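Local atomic coordinates of uncharacterized protein (Neisseria meningitidis MC58, PDB entry 2R2A), a protein that is of unknown function but, as the N-terminal domain of a zonular occludens toxin family membrane protein with a P-loop NTPase-like fold, probably binds nucleotide. Residues C8-T13 with F127-G132; E95-W100 with P133-Q138; R145-I150 with I165-P170. All blocks are in the same frame, centred on the assembly; numbering follows the deposited sequence. Where two conformers were deposited one is given.

Interaction 1: C8-T13 with F127-G132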
ATOM      1  N   CYS A   8      -4.876  -3.580  -1.000  1.00 18.45           N
ATOM      2  CA  CYS A   8      -3.972  -4.678  -0.689  1.00 17.41           C
ATOM      3  C   CYS A   8      -3.093  -4.255   0.482  1.00 16.94           C
ATOM      4  O   CYS A   8      -2.499  -3.157   0.471  1.00 17.76           O
ATOM      5  CB  CYS A   8      -3.107  -4.987  -1.913  1.00 17.15           C
ATOM      6  SG  CYS A   8      -1.826  -6.240  -1.597  1.00 21.11           S
ATOM      7  N   LEU A   9      -2.983  -5.142   1.469  1.00 16.00           N
ATOM      8  CA  LEU A   9      -2.148  -4.919   2.656  1.00 14.58           C
ATOM      9  C   LEU A   9      -0.892  -5.821   2.632  1.00 14.64           C
ATOM     10  O   LEU A   9      -0.996  -7.034   2.357  1.00 15.06           O
ATOM     11  CB  LEU A   9      -2.979  -5.187   3.902  1.00 14.24           C
ATOM     12  CG  LEU A   9      -2.287  -5.201   5.270  1.00 13.64           C
ATOM     13  CD1 LEU A   9      -1.637  -3.848   5.615  1.00 15.90           C
ATOM     14  CD2 LEU A   9      -3.283  -5.585   6.371  1.00 14.06           C
ATOM     15  N   ILE A  10       0.281  -5.246   2.905  1.00 13.67           N
ATOM     16  CA  ILE A  10       1.476  -6.045   3.015  1.00 15.83           C
ATOM     17  C   ILE A  10       2.067  -5.778   4.412  1.00 14.53           C
ATOM     18  O   ILE A  10       2.353  -4.632   4.763  1.00 14.97           O
ATOM     19  CB  ILE A  10       2.483  -5.750   1.921  1.00 16.85           C
ATOM     20  CG1 ILE A  10       1.933  -6.055   0.496  1.00 17.18           C
ATOM     21  CG2 ILE A  10       3.744  -6.608   2.209  1.00 15.80           C
ATOM     22  CD1 ILE A  10       2.736  -5.323  -0.655  1.00 19.29           C
ATOM     23  N   THR A  11       2.311  -6.812   5.210  1.00 15.42           N
ATOM     24  CA  THR A  11       2.851  -6.623   6.537  1.00 13.45           C
ATOM     25  C   THR A  11       4.058  -7.537   6.767  1.00 14.26           C
ATOM     26  O   THR A  11       4.315  -8.462   5.957  1.00 13.75           O
ATOM     27  CB  THR A  11       1.781  -6.872   7.677  1.00 14.71           C
ATOM     28  OG1 THR A  11       1.225  -8.209   7.559  1.00 14.01           O
ATOM     29  CG2 THR A  11       0.647  -5.814   7.516  1.00 13.38           C
ATOM     30  N   GLY A  12       4.781  -7.229   7.829  1.00 13.63           N
ATOM     31  CA  GLY A  12       6.020  -7.951   8.180  1.00 14.79           C
ATOM     32  C   GLY A  12       6.980  -7.015   8.878  1.00 15.31           C
ATOM     33  O   GLY A  12       6.867  -5.794   8.792  1.00 14.49           O
ATOM     34  N   THR A  13       7.873  -7.595   9.664  1.00 15.45           N
ATOM     35  CA  THR A  13       8.809  -6.788  10.451  1.00 16.39           C
ATOM     36  C   THR A  13       9.788  -6.016   9.526  1.00 16.13           C
ATOM     37  O   THR A  13       9.982  -6.381   8.343  1.00 16.78           O
ATOM     38  CB  THR A  13       9.662  -7.704  11.377  1.00 17.23           C
ATOM     39  OG1 THR A  13      10.452  -8.576  10.580  1.00 21.25           O
ATOM     40  CG2 THR A  13       8.815  -8.541  12.287  1.00 21.12           C
ATOM     41  N   PHE A 127      -2.144   0.197  -2.158  1.00 19.40           N
ATOM     42  CA  PHE A 127      -1.313  -0.803  -1.414  1.00 19.97           C
ATOM     43  C   PHE A 127      -0.872  -0.111  -0.137  1.00 19.79           C
ATOM     44  O   PHE A 127      -0.322   0.993  -0.203  1.00 19.86           O
ATOM     45  CB  PHE A 127      -0.071  -1.178  -2.211  1.00 19.89           C
ATOM     46  CG  PHE A 127      -0.374  -1.916  -3.473  1.00 19.68           C
ATOM     47  CD1 PHE A 127      -0.344  -3.300  -3.492  1.00 20.21           C
ATOM     48  CD2 PHE A 127      -0.763  -1.215  -4.641  1.00 20.76           C
ATOM     49  CE1 PHE A 127      -0.665  -4.023  -4.678  1.00 20.60           C
ATOM     50  CE2 PHE A 127      -1.106  -1.928  -5.818  1.00 22.30           C
ATOM     51  CZ  PHE A 127      -1.045  -3.304  -5.839  1.00 22.91           C
ATOM     52  N   VAL A 128      -1.034  -0.772   1.018  1.00 19.73           N
ATOM     53  CA  VAL A 128      -0.522  -0.199   2.258  1.00 19.90           C
ATOM     54  C   VAL A 128       0.442  -1.211   2.873  1.00 18.87           C
ATOM     55  O   VAL A 128       0.157  -2.395   2.896  1.00 19.11           O
ATOM     56  CB  VAL A 128      -1.649   0.138   3.284  1.00 22.09           C
ATOM     57  CG1 VAL A 128      -2.316   1.506   2.909  1.00 22.82           C
ATOM     58  CG2 VAL A 128      -2.669  -0.985   3.379  1.00 20.98           C
ATOM     59  N   LEU A 129       1.634  -0.745   3.224  1.00 17.75           N
ATOM     60  CA  LEU A 129       2.649  -1.589   3.847  1.00 17.94           C
ATOM     61  C   LEU A 129       2.789  -1.110   5.280  1.00 17.98           C
ATOM     62  O   LEU A 129       2.766   0.134   5.555  1.00 17.15           O
ATOM     63  CB  LEU A 129       3.997  -1.409   3.130  1.00 18.64           C
ATOM     64  CG  LEU A 129       4.166  -2.051   1.748  1.00 21.75           C
ATOM     65  CD1 LEU A 129       3.230  -1.417   0.774  1.00 25.17           C
ATOM     66  CD2 LEU A 129       5.636  -1.878   1.291  1.00 20.28           C
ATOM     67  N   THR A 130       2.905  -2.059   6.219  1.00 16.20           N
ATOM     68  CA  THR A 130       3.122  -1.599   7.573  1.00 18.02           C
ATOM     69  C   THR A 130       3.719  -2.805   8.286  1.00 16.24           C
ATOM     70  O   THR A 130       3.765  -3.905   7.703  1.00 16.56           O
ATOM     71  CB  THR A 130       1.803  -1.070   8.267  1.00 17.98           C
ATOM     72  OG1 THR A 130       2.129  -0.572   9.588  1.00 20.13           O
ATOM     73  CG2 THR A 130       0.778  -2.193   8.430  1.00 20.14           C
ATOM     74  N   GLN A 131       4.143  -2.616   9.529  1.00 15.90           N
ATOM     75  CA  GLN A 131       4.767  -3.680  10.259  1.00 16.09           C
ATOM     76  C   GLN A 131       3.746  -4.651  10.869  1.00 18.53           C
ATOM     77  O   GLN A 131       4.088  -5.829  11.106  1.00 19.05           O
ATOM     78  CB  GLN A 131       5.653  -3.097  11.383  1.00 16.46           C
ATOM     79  CG  GLN A 131       6.841  -2.386  10.755  1.00 17.26           C
ATOM     80  CD  GLN A 131       7.642  -1.609  11.758  1.00 15.72           C
ATOM     81  OE1 GLN A 131       8.133  -2.188  12.698  1.00 14.98           O
ATOM     82  NE2 GLN A 131       7.759  -0.275  11.560  1.00 16.83           N
ATOM     83  N   GLY A 132       2.536  -4.182  11.150  1.00 17.55           N
ATOM     84  CA  GLY A 132       1.527  -5.060  11.762  1.00 18.67           C
ATOM     85  C   GLY A 132       0.152  -4.482  11.454  1.00 18.76           C
ATOM     86  O   GLY A 132      -0.032  -3.261  11.479  1.00 19.13           O
TER

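Interaction 2: E95-W100 with P133-Q138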
ATOM      1  N   GLU A  95       4.740   2.353   5.435  1.00 20.83           N
ATOM      2  CA  GLU A  95       4.516   2.710   6.861  1.00 21.43           C
ATOM      3  C   GLU A  95       3.198   3.482   6.971  1.00 20.80           C
ATOM      4  O   GLU A  95       3.149   4.610   7.449  1.00 19.96           O
ATOM      5  CB  GLU A  95       5.711   3.494   7.456  1.00 21.77           C
ATOM      6  CG  GLU A  95       7.010   2.616   7.665  1.00 25.85           C
ATOM      7  CD  GLU A  95       6.828   1.354   8.597  1.00 25.59           C
ATOM      8  OE1 GLU A  95       6.664   1.476   9.817  1.00 25.09           O
ATOM      9  OE2 GLU A  95       6.850   0.213   8.086  1.00 30.46           O
ATOM     10  N   ALA A  96       2.134   2.840   6.502  1.00 20.44           N
ATOM     11  CA  ALA A  96       0.849   3.474   6.307  1.00 20.16           C
ATOM     12  C   ALA A  96       0.176   3.960   7.582  1.00 19.24           C
ATOM     13  O   ALA A  96      -0.815   4.693   7.487  1.00 19.07           O
ATOM     14  CB  ALA A  96      -0.102   2.505   5.569  1.00 19.95           C
ATOM     15  N   GLN A  97       0.638   3.490   8.754  1.00 19.13           N
ATOM     16  CA  GLN A  97       0.103   3.949  10.023  1.00 20.13           C
ATOM     17  C   GLN A  97       0.336   5.448  10.205  1.00 21.16           C
ATOM     18  O   GLN A  97      -0.307   6.061  11.025  1.00 21.49           O
ATOM     19  CB  GLN A  97       0.681   3.150  11.230  1.00 19.57           C
ATOM     20  CG  GLN A  97       2.146   3.357  11.579  1.00 20.56           C
ATOM     21  CD  GLN A  97       3.137   2.518  10.750  1.00 22.78           C
ATOM     22  OE1 GLN A  97       2.797   1.980   9.722  1.00 21.28           O
ATOM     23  NE2 GLN A  97       4.377   2.429  11.221  1.00 24.01           N
ATOM     24  N   ASP A  98       1.219   6.029   9.394  1.00 21.73           N
ATOM     25  CA  ASP A  98       1.449   7.484   9.391  1.00 23.38           C
ATOM     26  C   ASP A  98       0.288   8.273   8.783  1.00 23.89           C
ATOM     27  O   ASP A  98       0.164   9.485   9.040  1.00 24.07           O
ATOM     28  CB  ASP A  98       2.744   7.810   8.629  1.00 23.81           C
ATOM     29  CG  ASP A  98       3.974   7.304   9.356  1.00 24.60           C
ATOM     30  OD1 ASP A  98       3.859   6.936  10.557  1.00 28.74           O
ATOM     31  OD2 ASP A  98       5.052   7.245   8.743  1.00 24.64           O
ATOM     32  N   VAL A  99      -0.540   7.607   7.984  1.00 22.33           N
ATOM     33  CA  VAL A  99      -1.653   8.274   7.280  1.00 22.43           C
ATOM     34  C   VAL A  99      -2.977   7.823   7.879  1.00 22.32           C
ATOM     35  O   VAL A  99      -3.873   8.660   8.109  1.00 23.06           O
ATOM     36  CB  VAL A  99      -1.688   7.908   5.777  1.00 22.01           C
ATOM     37  CG1 VAL A  99      -2.786   8.682   5.062  1.00 23.86           C
ATOM     38  CG2 VAL A  99      -0.345   8.126   5.131  1.00 22.45           C
ATOM     39  N   TRP A 100      -3.096   6.511   8.140  1.00 21.21           N
ATOM     40  CA  TRP A 100      -4.328   5.856   8.567  1.00 19.91           C
ATOM     41  C   TRP A 100      -4.073   5.008   9.818  1.00 19.37           C
ATOM     42  O   TRP A 100      -4.172   3.776   9.765  1.00 19.84           O
ATOM     43  CB  TRP A 100      -4.866   4.957   7.446  1.00 21.30           C
ATOM     44  CG  TRP A 100      -5.251   5.741   6.191  1.00 21.33           C
ATOM     45  CD1 TRP A 100      -6.214   6.698   6.105  1.00 24.26           C
ATOM     46  CD2 TRP A 100      -4.667   5.640   4.893  1.00 23.70           C
ATOM     47  NE1 TRP A 100      -6.271   7.205   4.828  1.00 22.18           N
ATOM     48  CE2 TRP A 100      -5.360   6.545   4.050  1.00 22.68           C
ATOM     49  CE3 TRP A 100      -3.666   4.834   4.341  1.00 23.69           C
ATOM     50  CZ2 TRP A 100      -5.031   6.725   2.716  1.00 22.74           C
ATOM     51  CZ3 TRP A 100      -3.366   4.981   2.998  1.00 24.77           C
ATOM     52  CH2 TRP A 100      -4.054   5.922   2.195  1.00 23.95           C
ATOM     53  N   PRO A 133      -0.832  -5.358  11.186  1.00 18.44           N
ATOM     54  CA  PRO A 133      -2.121  -4.817  10.747  1.00 17.95           C
ATOM     55  C   PRO A 133      -2.768  -3.890  11.811  1.00 16.85           C
ATOM     56  O   PRO A 133      -3.420  -2.931  11.447  1.00 17.47           O
ATOM     57  CB  PRO A 133      -3.007  -6.083  10.554  1.00 18.58           C
ATOM     58  CG  PRO A 133      -2.129  -7.206  10.617  1.00 19.93           C
ATOM     59  CD  PRO A 133      -0.824  -6.838  11.289  1.00 18.61           C
ATOM     60  N   LYS A 134      -2.566  -4.172  13.102  1.00 16.95           N
ATOM     61  CA  LYS A 134      -3.286  -3.413  14.153  1.00 17.39           C
ATOM     62  C   LYS A 134      -2.764  -1.991  14.371  1.00 18.09           C
ATOM     63  O   LYS A 134      -3.291  -1.256  15.201  1.00 17.73           O
ATOM     64  CB  LYS A 134      -3.299  -4.192  15.458  1.00 16.69           C
ATOM     65  CG  LYS A 134      -4.092  -5.515  15.324  1.00 19.20           C
ATOM     66  CD  LYS A 134      -3.974  -6.287  16.604  1.00 20.21           C
ATOM     67  CE  LYS A 134      -5.064  -7.349  16.669  1.00 24.67           C
ATOM     68  NZ  LYS A 134      -4.844  -8.341  17.767  1.00 22.43           N
ATOM     69  N   LEU A 135      -1.766  -1.600  13.577  1.00 17.60           N
ATOM     70  CA  LEU A 135      -1.287  -0.219  13.547  1.00 18.91           C
ATOM     71  C   LEU A 135      -2.201   0.646  12.708  1.00 19.08           C
ATOM     72  O   LEU A 135      -2.098   1.873  12.782  1.00 20.12           O
ATOM     73  CB  LEU A 135       0.166  -0.159  13.028  1.00 17.02           C
ATOM     74  CG  LEU A 135       1.237  -0.747  13.979  1.00 18.60           C
ATOM     75  CD1 LEU A 135       2.647  -0.840  13.287  1.00 17.27           C
ATOM     76  CD2 LEU A 135       1.334   0.156  15.237  1.00 22.96           C
ATOM     77  N   LEU A 136      -3.084   0.000  11.914  1.00 19.24           N
ATOM     78  CA  LEU A 136      -3.926   0.686  10.932  1.00 19.98           C
ATOM     79  C   LEU A 136      -5.362   0.816  11.395  1.00 19.66           C
ATOM     80  O   LEU A 136      -5.826   0.002  12.144  1.00 18.99           O
ATOM     81  CB  LEU A 136      -3.926  -0.041   9.576  1.00 19.79           C
ATOM     82  CG  LEU A 136      -2.547  -0.275   8.969  1.00 19.73           C
ATOM     83  CD1 LEU A 136      -2.671  -1.048   7.664  1.00 25.05           C
ATOM     84  CD2 LEU A 136      -1.926   1.098   8.700  1.00 19.89           C
ATOM     85  N   ASP A 137      -6.032   1.831  10.869  1.00 19.49           N
ATOM     86  CA  ASP A 137      -7.451   2.098  11.092  1.00 21.45           C
ATOM     87  C   ASP A 137      -8.245   0.831  10.743  1.00 21.81           C
ATOM     88  O   ASP A 137      -8.047   0.254   9.659  1.00 21.64           O
ATOM     89  CB  ASP A 137      -7.865   3.266  10.183  1.00 21.28           C
ATOM     90  CG  ASP A 137      -9.157   3.922  10.613  1.00 25.78           C
ATOM     91  OD1 ASP A 137     -10.076   3.190  11.035  1.00 28.38           O
ATOM     92  OD2 ASP A 137      -9.251   5.181  10.527  1.00 29.10           O
ATOM     93  N   GLN A 138      -9.093   0.380  11.672  1.00 21.78           N
ATOM     94  CA  GLN A 138     -10.022  -0.733  11.427  1.00 23.37           C
ATOM     95  C   GLN A 138     -10.870  -0.477  10.192  1.00 22.42           C
ATOM     96  O   GLN A 138     -11.230  -1.415   9.465  1.00 22.28           O
ATOM     97  CB  GLN A 138     -10.946  -0.964  12.651  1.00 23.97           C
ATOM     98  CG  GLN A 138     -10.265  -1.764  13.779  1.00 28.42           C
ATOM     99  CD  GLN A 138     -11.177  -2.182  14.944  1.00 29.24           C
ATOM    100  OE1 GLN A 138     -10.793  -3.034  15.762  1.00 36.68           O
ATOM    101  NE2 GLN A 138     -12.376  -1.592  15.030  1.00 33.36           N
TER

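Interaction 3: R145-I150 with I165-P170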
ATOM      1  N   ARG A 145      -8.858  -6.521   0.574  1.00 15.57           N
ATOM      2  CA  ARG A 145      -9.292  -7.738  -0.154  1.00 16.90           C
ATOM      3  C   ARG A 145      -8.112  -8.645  -0.543  1.00 16.29           C
ATOM      4  O   ARG A 145      -8.295  -9.693  -1.154  1.00 14.30           O
ATOM      5  CB  ARG A 145     -10.150  -7.380  -1.381  1.00 17.28           C
ATOM      6  CG  ARG A 145     -11.564  -6.972  -0.988  1.00 19.08           C
ATOM      7  CD  ARG A 145     -12.495  -6.944  -2.223  1.00 29.26           C
ATOM      8  NE  ARG A 145     -13.705  -6.161  -1.974  1.00 34.65           N
ATOM      9  CZ  ARG A 145     -14.937  -6.665  -1.875  1.00 37.66           C
ATOM     10  NH1 ARG A 145     -15.149  -7.979  -2.013  1.00 36.29           N
ATOM     11  NH2 ARG A 145     -15.962  -5.844  -1.650  1.00 38.67           N
ATOM     12  N   LYS A 146      -6.902  -8.225  -0.182  1.00 16.45           N
ATOM     13  CA  LYS A 146      -5.720  -9.079  -0.317  1.00 18.29           C
ATOM     14  C   LYS A 146      -4.700  -8.692   0.769  1.00 16.47           C
ATOM     15  O   LYS A 146      -4.329  -7.530   0.902  1.00 16.59           O
ATOM     16  CB  LYS A 146      -5.113  -9.001  -1.741  1.00 17.91           C
ATOM     17  CG  LYS A 146      -3.801  -9.813  -1.916  1.00 21.06           C
ATOM     18  CD  LYS A 146      -3.520 -10.188  -3.388  1.00 22.92           C
ATOM     19  CE  LYS A 146      -2.851  -9.053  -4.230  1.00 28.35           C
ATOM     20  NZ  LYS A 146      -2.043  -9.535  -5.487  1.00 23.88           N
ATOM     21  N   HIS A 147      -4.268  -9.652   1.580  1.00 15.45           N
ATOM     22  CA  HIS A 147      -3.298  -9.361   2.645  1.00 15.08           C
ATOM     23  C   HIS A 147      -2.127 -10.316   2.479  1.00 16.05           C
ATOM     24  O   HIS A 147      -2.337 -11.502   2.433  1.00 15.27           O
ATOM     25  CB  HIS A 147      -3.995  -9.482   4.006  1.00 15.61           C
ATOM     26  CG  HIS A 147      -3.146  -9.307   5.230  1.00 16.40           C
ATOM     27  ND1 HIS A 147      -1.875  -8.765   5.240  1.00 18.30           N
ATOM     28  CD2 HIS A 147      -3.459  -9.531   6.532  1.00 14.40           C
ATOM     29  CE1 HIS A 147      -1.434  -8.688   6.486  1.00 12.10           C
ATOM     30  NE2 HIS A 147      -2.381  -9.156   7.283  1.00 19.27           N
ATOM     31  N   TYR A 148      -0.921  -9.785   2.257  1.00 15.04           N
ATOM     32  CA  TYR A 148       0.291 -10.613   2.286  1.00 16.34           C
ATOM     33  C   TYR A 148       1.043 -10.300   3.537  1.00 16.12           C
ATOM     34  O   TYR A 148       1.185  -9.120   3.916  1.00 16.66           O
ATOM     35  CB  TYR A 148       1.216 -10.202   1.144  1.00 16.47           C
ATOM     36  CG  TYR A 148       0.731 -10.542  -0.230  1.00 17.69           C
ATOM     37  CD1 TYR A 148       0.561 -11.865  -0.645  1.00 19.56           C
ATOM     38  CD2 TYR A 148       0.482  -9.525  -1.140  1.00 19.73           C
ATOM     39  CE1 TYR A 148       0.158 -12.154  -1.989  1.00 22.36           C
ATOM     40  CE2 TYR A 148       0.069  -9.793  -2.427  1.00 23.83           C
ATOM     41  CZ  TYR A 148      -0.092 -11.110  -2.855  1.00 22.50           C
ATOM     42  OH  TYR A 148      -0.491 -11.335  -4.170  1.00 20.86           O
ATOM     43  N   HIS A 149       1.545 -11.326   4.190  1.00 14.72           N
ATOM     44  CA  HIS A 149       2.398 -11.100   5.340  1.00 15.51           C
ATOM     45  C   HIS A 149       3.678 -11.943   5.130  1.00 15.83           C
ATOM     46  O   HIS A 149       3.599 -13.137   4.737  1.00 15.81           O
ATOM     47  CB  HIS A 149       1.699 -11.553   6.630  1.00 15.34           C
ATOM     48  CG  HIS A 149       2.591 -11.430   7.840  1.00 16.12           C
ATOM     49  ND1 HIS A 149       2.733 -10.242   8.534  1.00 15.08           N
ATOM     50  CD2 HIS A 149       3.397 -12.323   8.456  1.00 14.28           C
ATOM     51  CE1 HIS A 149       3.582 -10.426   9.538  1.00 16.32           C
ATOM     52  NE2 HIS A 149       4.028 -11.662   9.483  1.00 15.31           N
ATOM     53  N   ILE A 150       4.837 -11.339   5.347  1.00 15.04           N
ATOM     54  CA  ILE A 150       6.103 -12.046   5.222  1.00 14.35           C
ATOM     55  C   ILE A 150       6.489 -12.595   6.594  1.00 13.61           C
ATOM     56  O   ILE A 150       6.752 -11.842   7.547  1.00 14.34           O
ATOM     57  CB  ILE A 150       7.228 -11.109   4.656  1.00 12.64           C
ATOM     58  CG1 ILE A 150       6.759 -10.490   3.325  1.00 15.64           C
ATOM     59  CG2 ILE A 150       8.548 -11.921   4.502  1.00 13.37           C
ATOM     60  CD1 ILE A 150       7.665  -9.326   2.890  1.00 15.83           C
ATOM     61  N   ILE A 165      -8.707 -11.396   3.114  1.00 19.85           N
ATOM     62  CA  ILE A 165      -9.164 -10.327   3.981  1.00 21.04           C
ATOM     63  C   ILE A 165      -7.986  -9.957   4.874  1.00 20.71           C
ATOM     64  O   ILE A 165      -6.950 -10.626   4.843  1.00 20.05           O
ATOM     65  CB  ILE A 165     -10.409 -10.734   4.835  1.00 21.04           C
ATOM     66  CG1 ILE A 165     -10.051 -11.830   5.869  1.00 20.31           C
ATOM     67  CG2 ILE A 165     -11.584 -11.130   3.929  1.00 22.42           C
ATOM     68  CD1 ILE A 165     -11.294 -12.253   6.738  1.00 23.84           C
ATOM     69  N   CYS A 166      -8.125  -8.883   5.643  1.00 20.79           N
ATOM     70  CA  CYS A 166      -7.077  -8.522   6.585  1.00 19.40           C
ATOM     71  C   CYS A 166      -7.030  -9.552   7.720  1.00 19.40           C
ATOM     72  O   CYS A 166      -8.035  -9.824   8.390  1.00 20.53           O
ATOM     73  CB  CYS A 166      -7.283  -7.099   7.128  1.00 20.37           C
ATOM     74  SG  CYS A 166      -6.076  -6.673   8.386  1.00 21.22           S
ATOM     75  N   ALA A 167      -5.876 -10.174   7.915  1.00 19.06           N
ATOM     76  CA  ALA A 167      -5.683 -11.089   9.037  1.00 18.29           C
ATOM     77  C   ALA A 167      -5.070 -10.266  10.143  1.00 18.30           C
ATOM     78  O   ALA A 167      -3.886  -9.953  10.099  1.00 17.83           O
ATOM     79  CB  ALA A 167      -4.755 -12.266   8.686  1.00 18.56           C
ATOM     80  N   ASP A 168      -5.865  -9.937  11.157  1.00 18.21           N
ATOM     81  CA  ASP A 168      -5.377  -9.019  12.206  1.00 18.71           C
ATOM     82  C   ASP A 168      -4.176  -9.549  13.014  1.00 18.05           C
ATOM     83  O   ASP A 168      -3.408  -8.762  13.575  1.00 19.08           O
ATOM     84  CB  ASP A 168      -6.521  -8.731  13.200  1.00 18.81           C
ATOM     85  CG  ASP A 168      -7.564  -7.788  12.636  1.00 21.84           C
ATOM     86  OD1 ASP A 168      -7.288  -7.052  11.662  1.00 22.50           O
ATOM     87  OD2 ASP A 168      -8.694  -7.798  13.152  1.00 23.83           O
ATOM     88  N   ASP A 169      -4.052 -10.868  13.115  1.00 17.80           N
ATOM     89  CA  ASP A 169      -2.942 -11.504  13.817  0.60 19.35           C
ATOM     90  C   ASP A 169      -2.329 -12.499  12.831  1.00 19.66           C
ATOM     91  O   ASP A 169      -2.691 -13.660  12.847  1.00 19.47           O
ATOM     92  CB  ASP A 169      -3.426 -12.238  15.083  0.60 19.23           C
ATOM     93  CG  ASP A 169      -4.093 -11.301  16.075  0.60 22.04           C
ATOM     94  OD1 ASP A 169      -3.374 -10.629  16.847  0.60 24.05           O
ATOM     95  OD2 ASP A 169      -5.335 -11.238  16.077  0.60 24.74           O
ATOM     96  N   PRO A 170      -1.449 -12.017  11.944  1.00 20.90           N
ATOM     97  CA  PRO A 170      -0.974 -12.857  10.817  1.00 22.18           C
ATOM     98  C   PRO A 170      -0.258 -14.168  11.170  1.00 23.48           C
ATOM     99  O   PRO A 170      -0.588 -15.200  10.604  1.00 24.54           O
ATOM    100  CB  PRO A 170      -0.060 -11.924  10.023  1.00 22.27           C
ATOM    101  CG  PRO A 170      -0.280 -10.518  10.560  1.00 22.27           C
ATOM    102  CD  PRO A 170      -0.912 -10.638  11.924  1.00 19.99           C
TER

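Interaction 1: C8-T13 with F127-G132
Cys8 lies against the Phe127 ring with both of its side-chain atoms, CB coming 3.6 Å from CD1 of Phe127 and SG making an oblique sulfur-aromatic contact. The pair belongs to the parallel join of strands 7-11 and 125-130, inner strands of the sheet of this P-loop NTPase-like domain. Three backbone bonds hold the join: Val128 N to Cys8 O, Ile10 N to Val128 O (2.9 Å) and Thr130 N to Ile10 O. On the face that carries Cys8 and Phe127, Ile10 and Leu129 lie side by side; helix 18-28 covers this face, Met22 touching Ile10 and Phe127 and Met25 touching Phe127, while Leu129 packs on Ile92 of strand 90-93. The opposite face is formed by Leu9, Val128, Thr11 and Thr130. There Leu9 swings CG away from its own backbone N (chi1 172°), which brings CD1 to 3.8 Å from CG2 of Val128. The two threonines meet through their methyls, CG2 to CG2 at 3.7 Å, while OG1 of Thr11 bonds to His149 and OG1 of Thr130 to Gln97. Strand 7-11 then runs into a probable Walker A loop, and the pairing slackens: Gly12 N reaches Thr130 O only through a weak, bent bond of 3.5 Å.

Interaction 2: E95-W100 with P133-Q138
Gln97 meets the 133-138 loop at the root of its side chain: CB sits 3.4 Å from Leu135 O and also touches CB of Leu135. From there CG takes the position between backbone N and carbonyl carbon (chi1 70°), and a second bend at chi2 carries the amide back toward its own segment. At the tip, NE2 donates to Glu95 OE1 over 2.8 Å, meeting the carboxylate from above its plane, and the amide's own OE1 is hydrogen-bonded to Thr130 OG1. Gripped at both ends, the amide is fixed in rotation. At the backbone of Gln97, Leu136 fits CD2 against the short 3-10 turn of residues 96-98, 3.5 Å from Gln97 N and 3.9 Å from CB of Ala96. The one hydrogen bond across the contact runs from Asp137 N, the N-cap residue of helix 138-141, to Trp100 O (2.9 Å), with the donor above the carbonyl plane. The contact joins the ends of neighbouring strands 90-93 and 125-130; Glu95 lies just past the first, a position consistent with a Walker B acidic residue. Apolar contact and a single backbone bond join the loops, while the polar tip of Gln97 probably helps to keep the Glu95 carboxylate in place.

Interaction 3: R145-I150 with I165-P170
Pro170 sets its CB over one face of the His149 imidazole, 3.6 Å from the ring centroid and 18° off the ring normal, a CH-pi contact displaced somewhat toward the rim. CG of the same proline comes 3.6 Å from ND1 of His149. Two residues earlier on the strand, His147 works through its CB and its ring edge: CB lies 3.3 Å from Ile165 O, and NE2 makes a weak bond of 3.3 Å with Ala167 O. The methyl of Ala167 also touches CD2 of His147, and SG of Cys166 approaches this ring obliquely. Both histidines hold CG opposite the backbone N (chi1 176° in each), which sends the two rings from the same side of strand 144-152 into the 165-170 loop. This loop follows strand 158-163, the antiparallel neighbour of 144-152, and folds back over the face that carries the histidines.

A second shell sets these rings. ND1 of His149 is hydrogen-bonded to Thr11 OG1 at the start of the probable Walker A loop, so the face offered to Pro170 is held in place from strand 7-11. ND1 of His147 lies in weak contact with the carbonyls of Tyr148 and Leu9, and its ring also meets that of Trp163, which packs on Pro170 as well. The loop is tied further out by a salt bridge from Asp168 to Arg141. Since the one hydrogen bond between loop and strand is weak, the contact depends mainly on ring and aliphatic packing; His149 links loop and strand 7-11, its face packed on Pro170 and its ND1 bonded to Thr11.

Interaction 1 is the core of the three: regular backbone pairing between inner strands, apolar on one face, mixed with two threonines on the other. Interaction 2 joins two loops, interaction 3 a loop to a strand; both are mainly buried with exposed margins, and each has a single hydrogen bond across it, firm and backbone in interaction 2, weak and from a side chain in interaction 3. Interaction 2 takes up the chain directly after 127-132, while strand 144-152 is the sheet neighbour of 7-11. Both threonine hydroxyls of interaction 1 leave the strand pair for side chains of the other contacts. Pro133 packing and a Lys134-Asp169 salt bridge join interactions 2 and 3.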